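Local coordinates for CupA (Streptococcus pneumoniae, PDB 4F2E), which binds Cu(I) in a cupredoxin-fold domain and serves as a copper chaperone, probably as part of copper resistance, at residues A[14-19]-A[37-42]. Sequence-based numbering, arbitrary orientation.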
ATOM      1  N   GLN A  14       3.268  12.007   2.555  1.00 10.32           N
ATOM      2  CA  GLN A  14       3.192  11.051   3.649  1.00 10.95           C
ATOM      3  C   GLN A  14       3.696   9.718   3.136  1.00 12.33           C
ATOM      4  O   GLN A  14       3.504   9.386   1.972  1.00 12.01           O
ATOM      5  CB  GLN A  14       1.761  10.929   4.183  1.00 11.11           C
ATOM      6  CG  GLN A  14       0.747  10.422   3.169  1.00 11.20           C
ATOM      7  CD  GLN A  14      -0.677  10.471   3.694  1.00 11.55           C
ATOM      8  OE1 GLN A  14      -0.922  10.251   4.883  1.00 12.15           O
ATOM      9  NE2 GLN A  14      -1.626  10.768   2.809  1.00 12.09           N
ATOM     10  N   GLU A  15       4.352   8.960   4.003  1.00 10.86           N
ATOM     11  CA  GLU A  15       5.010   7.737   3.579  1.00 12.23           C
ATOM     12  C   GLU A  15       4.764   6.605   4.558  1.00 12.63           C
ATOM     13  O   GLU A  15       4.778   6.799   5.774  1.00 12.59           O
ATOM     14  CB  GLU A  15       6.512   7.974   3.438  1.00 11.59           C
ATOM     15  CG  GLU A  15       7.303   6.744   3.041  1.00 13.26           C
ATOM     16  CD  GLU A  15       8.765   7.057   2.848  1.00 18.33           C
ATOM     17  OE1 GLU A  15       9.097   7.728   1.847  1.00 16.33           O
ATOM     18  OE2 GLU A  15       9.576   6.652   3.706  1.00 25.58           O
ATOM     19  N   ILE A  16       4.538   5.419   4.018  1.00 12.10           N
ATOM     20  CA  ILE A  16       4.446   4.233   4.844  1.00 13.03           C
ATOM     21  C   ILE A  16       5.130   3.085   4.126  1.00 13.25           C
ATOM     22  O   ILE A  16       5.061   2.976   2.899  1.00 12.90           O
ATOM     23  CB  ILE A  16       2.990   3.884   5.185  1.00 17.90           C
ATOM     24  CG1 ILE A  16       2.945   2.759   6.221  1.00 19.05           C
ATOM     25  CG2 ILE A  16       2.215   3.526   3.927  1.00 17.27           C
ATOM     26  CD1 ILE A  16       1.632   2.660   6.949  1.00 20.36           C
ATOM     27  N   ARG A  17       5.809   2.246   4.898  1.00 12.38           N
ATOM     28  CA  ARG A  17       6.544   1.121   4.349  1.00 12.78           C
ATOM     29  C   ARG A  17       5.788  -0.174   4.605  1.00 11.25           C
ATOM     30  O   ARG A  17       5.332  -0.433   5.720  1.00 13.29           O
ATOM     31  CB  ARG A  17       7.945   1.052   4.961  1.00 16.18           C
ATOM     32  CG  ARG A  17       8.782   2.299   4.717  1.00 21.75           C
ATOM     33  CD  ARG A  17      10.201   2.120   5.236  1.00 33.40           C
ATOM     34  NE  ARG A  17      10.871   0.991   4.597  1.00 39.86           N
ATOM     35  CZ  ARG A  17      11.578   1.080   3.475  1.00 37.69           C
ATOM     36  NH1 ARG A  17      12.151  -0.001   2.962  1.00 36.41           N
ATOM     37  NH2 ARG A  17      11.712   2.250   2.865  1.00 35.66           N
ATOM     38  N   VAL A  18       5.651  -0.979   3.559  1.00 10.73           N
ATOM     39  CA  VAL A  18       4.953  -2.253   3.659  1.00 11.67           C
ATOM     40  C   VAL A  18       5.883  -3.371   3.219  1.00 11.17           C
ATOM     41  O   VAL A  18       6.412  -3.342   2.112  1.00 12.43           O
ATOM     42  CB  VAL A  18       3.677  -2.262   2.794  1.00 10.54           C
ATOM     43  CG1 VAL A  18       2.985  -3.620   2.865  1.00 11.92           C
ATOM     44  CG2 VAL A  18       2.734  -1.156   3.234  1.00 14.49           C
ATOM     45  N   GLU A  19       6.098  -4.342   4.100  1.00 10.44           N
ATOM     46  CA  GLU A  19       6.909  -5.502   3.771  1.00 11.02           C
ATOM     47  C   GLU A  19       6.049  -6.544   3.077  1.00 10.08           C
ATOM     48  O   GLU A  19       4.962  -6.876   3.552  1.00 11.77           O
ATOM     49  CB  GLU A  19       7.534  -6.099   5.033  1.00 11.39           C
ATOM     50  CG  GLU A  19       8.421  -7.303   4.761  1.00 15.87           C
ATOM     51  CD  GLU A  19       9.092  -7.833   6.013  1.00 29.85           C
ATOM     52  OE1 GLU A  19       9.379  -7.025   6.922  1.00 35.71           O
ATOM     53  OE2 GLU A  19       9.331  -9.057   6.088  1.00 27.94           O
ATOM     54  N   ALA A  37       0.825  10.557  -1.227  1.00 11.20           N
ATOM     55  CA  ALA A  37       1.305   9.407  -0.470  1.00 10.29           C
ATOM     56  C   ALA A  37       2.324   8.567  -1.226  1.00 10.13           C
ATOM     57  O   ALA A  37       2.247   8.410  -2.447  1.00 11.00           O
ATOM     58  CB  ALA A  37       0.131   8.537  -0.028  1.00 11.54           C
ATOM     59  N   ARG A  38       3.283   8.045  -0.468  1.00 10.39           N
ATOM     60  CA  ARG A  38       4.242   7.060  -0.939  1.00 10.27           C
ATOM     61  C   ARG A  38       4.026   5.799  -0.120  1.00 10.71           C
ATOM     62  O   ARG A  38       4.241   5.796   1.095  1.00 11.63           O
ATOM     63  CB  ARG A  38       5.673   7.554  -0.723  1.00 11.56           C
ATOM     64  CG  ARG A  38       6.121   8.656  -1.663  1.00 12.68           C
ATOM     65  CD  ARG A  38       7.427   9.285  -1.190  1.00 12.83           C
ATOM     66  NE  ARG A  38       8.416   8.292  -0.776  1.00 13.97           N
ATOM     67  CZ  ARG A  38       9.196   7.610  -1.607  1.00 14.22           C
ATOM     68  NH1 ARG A  38       9.100   7.801  -2.916  1.00 14.22           N
ATOM     69  NH2 ARG A  38      10.070   6.730  -1.131  1.00 16.10           N
ATOM     70  N   ILE A  39       3.581   4.736  -0.777  1.00 10.74           N
ATOM     71  CA  ILE A  39       3.432   3.450  -0.121  1.00 11.17           C
ATOM     72  C   ILE A  39       4.538   2.562  -0.667  1.00 11.23           C
ATOM     73  O   ILE A  39       4.495   2.129  -1.819  1.00 11.79           O
ATOM     74  CB  ILE A  39       2.036   2.850  -0.363  1.00 12.03           C
ATOM     75  CG1 ILE A  39       0.961   3.895  -0.047  1.00 13.04           C
ATOM     76  CG2 ILE A  39       1.834   1.604   0.488  1.00 13.42           C
ATOM     77  CD1 ILE A  39      -0.447   3.471  -0.408  1.00 17.15           C
ATOM     78  N   VAL A  40       5.550   2.335   0.162  1.00  9.86           N
ATOM     79  CA  VAL A  40       6.779   1.704  -0.283  1.00 10.57           C
ATOM     80  C   VAL A  40       6.739   0.208  -0.010  1.00 10.56           C
ATOM     81  O   VAL A  40       6.825  -0.224   1.142  1.00 12.46           O
ATOM     82  CB  VAL A  40       7.995   2.321   0.426  1.00 10.88           C
ATOM     83  CG1 VAL A  40       9.286   1.750  -0.142  1.00 14.18           C
ATOM     84  CG2 VAL A  40       7.967   3.838   0.288  1.00 11.85           C
ATOM     85  N   PHE A  41       6.610  -0.579  -1.073  1.00 10.98           N
ATOM     86  CA  PHE A  41       6.568  -2.028  -0.947  1.00 11.03           C
ATOM     87  C   PHE A  41       7.958  -2.617  -1.074  1.00 12.27           C
ATOM     88  O   PHE A  41       8.613  -2.475  -2.109  1.00 14.03           O
ATOM     89  CB  PHE A  41       5.628  -2.635  -1.990  1.00 10.59           C
ATOM     90  CG  PHE A  41       4.181  -2.353  -1.723  1.00 10.60           C
ATOM     91  CD1 PHE A  41       3.599  -1.173  -2.158  1.00 11.38           C
ATOM     92  CD2 PHE A  41       3.403  -3.260  -1.019  1.00 10.27           C
ATOM     93  CE1 PHE A  41       2.271  -0.905  -1.903  1.00 11.61           C
ATOM     94  CE2 PHE A  41       2.071  -2.995  -0.760  1.00 10.81           C
ATOM     95  CZ  PHE A  41       1.504  -1.820  -1.202  1.00 11.74           C
ATOM     96  N   ASP A  42       8.407  -3.277  -0.013  1.00 11.49           N
ATOM     97  CA  ASP A  42       9.708  -3.924  -0.013  1.00 12.34           C
ATOM     98  C   ASP A  42       9.476  -5.418  -0.153  1.00 12.85           C
ATOM     99  O   ASP A  42       8.994  -6.062   0.781  1.00 12.98           O
ATOM    100  CB  ASP A  42      10.446  -3.610   1.286  1.00 14.20           C
ATOM    101  CG  ASP A  42      11.863  -4.134   1.294  1.00 21.47           C
ATOM    102  OD1 ASP A  42      12.413  -4.378   0.201  1.00 22.06           O
ATOM    103  OD2 ASP A  42      12.429  -4.295   2.394  1.00 29.58           O
TER
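Glu15 and Arg38, paired on adjacent parallel strands, run side by side and close a salt bridge at their ends. OE1 of Glu15 receives NE of Arg38 at 2.8 Å in a nearly straight bond (166°). The acceptor lies in the guanidinium plane, but the anti side of the carboxylate is used and the two planes are turned 56° apart; NH2 adds only a weak second bond to the same oxygen. The extended Glu15 chain, with CG anti to the backbone N (chi1 178°), carries the acid over to Arg38, whose own chain bends at chi3. On the same face, Val40 CG1 packs over one face of the Arg17 guanidinium, 3.9 Å from NH2.

The other face is largely apolar. CG2 of Ile39 touches CG2 of both Ile16 and Val18, each at 4.0 Å, and Val18 CG1 lies 3.8 Å from CE2 of Phe41. Near the start of the pair, Gln14 CG rests on the Ala37 methyl.

The strands pair in step from Gln14-Ala37 to Glu19-Asp42, a register held by five backbone hydrogen bonds, from Arg38 N to Gln14 O (2.8 Å) through to Asp42 N to Val18 O (2.9 Å).

Further out, NH1 of Arg17 is drawn to a salt bridge with Glu69, and the Gln14 amide is hydrogen-bonded through both its atoms, NE2 giving to Val35 O and OE1 accepting from Lys32 N and Gln9 NE2. This parallel pair belongs to the beta-sandwich of a cupredoxin fold, whose strands otherwise mostly run antiparallel here; the Phe41 side chain is about 12 Å from a bound copper(I) ion. Strand 37-43 is flanked on its far side by antiparallel strand 69-74, strand 13-20 runs antiparallel to both 5-10 and 24-31, and the apolar face looks into the interior, where Ile39 and Phe41 meet Phe55 of strand 52-55.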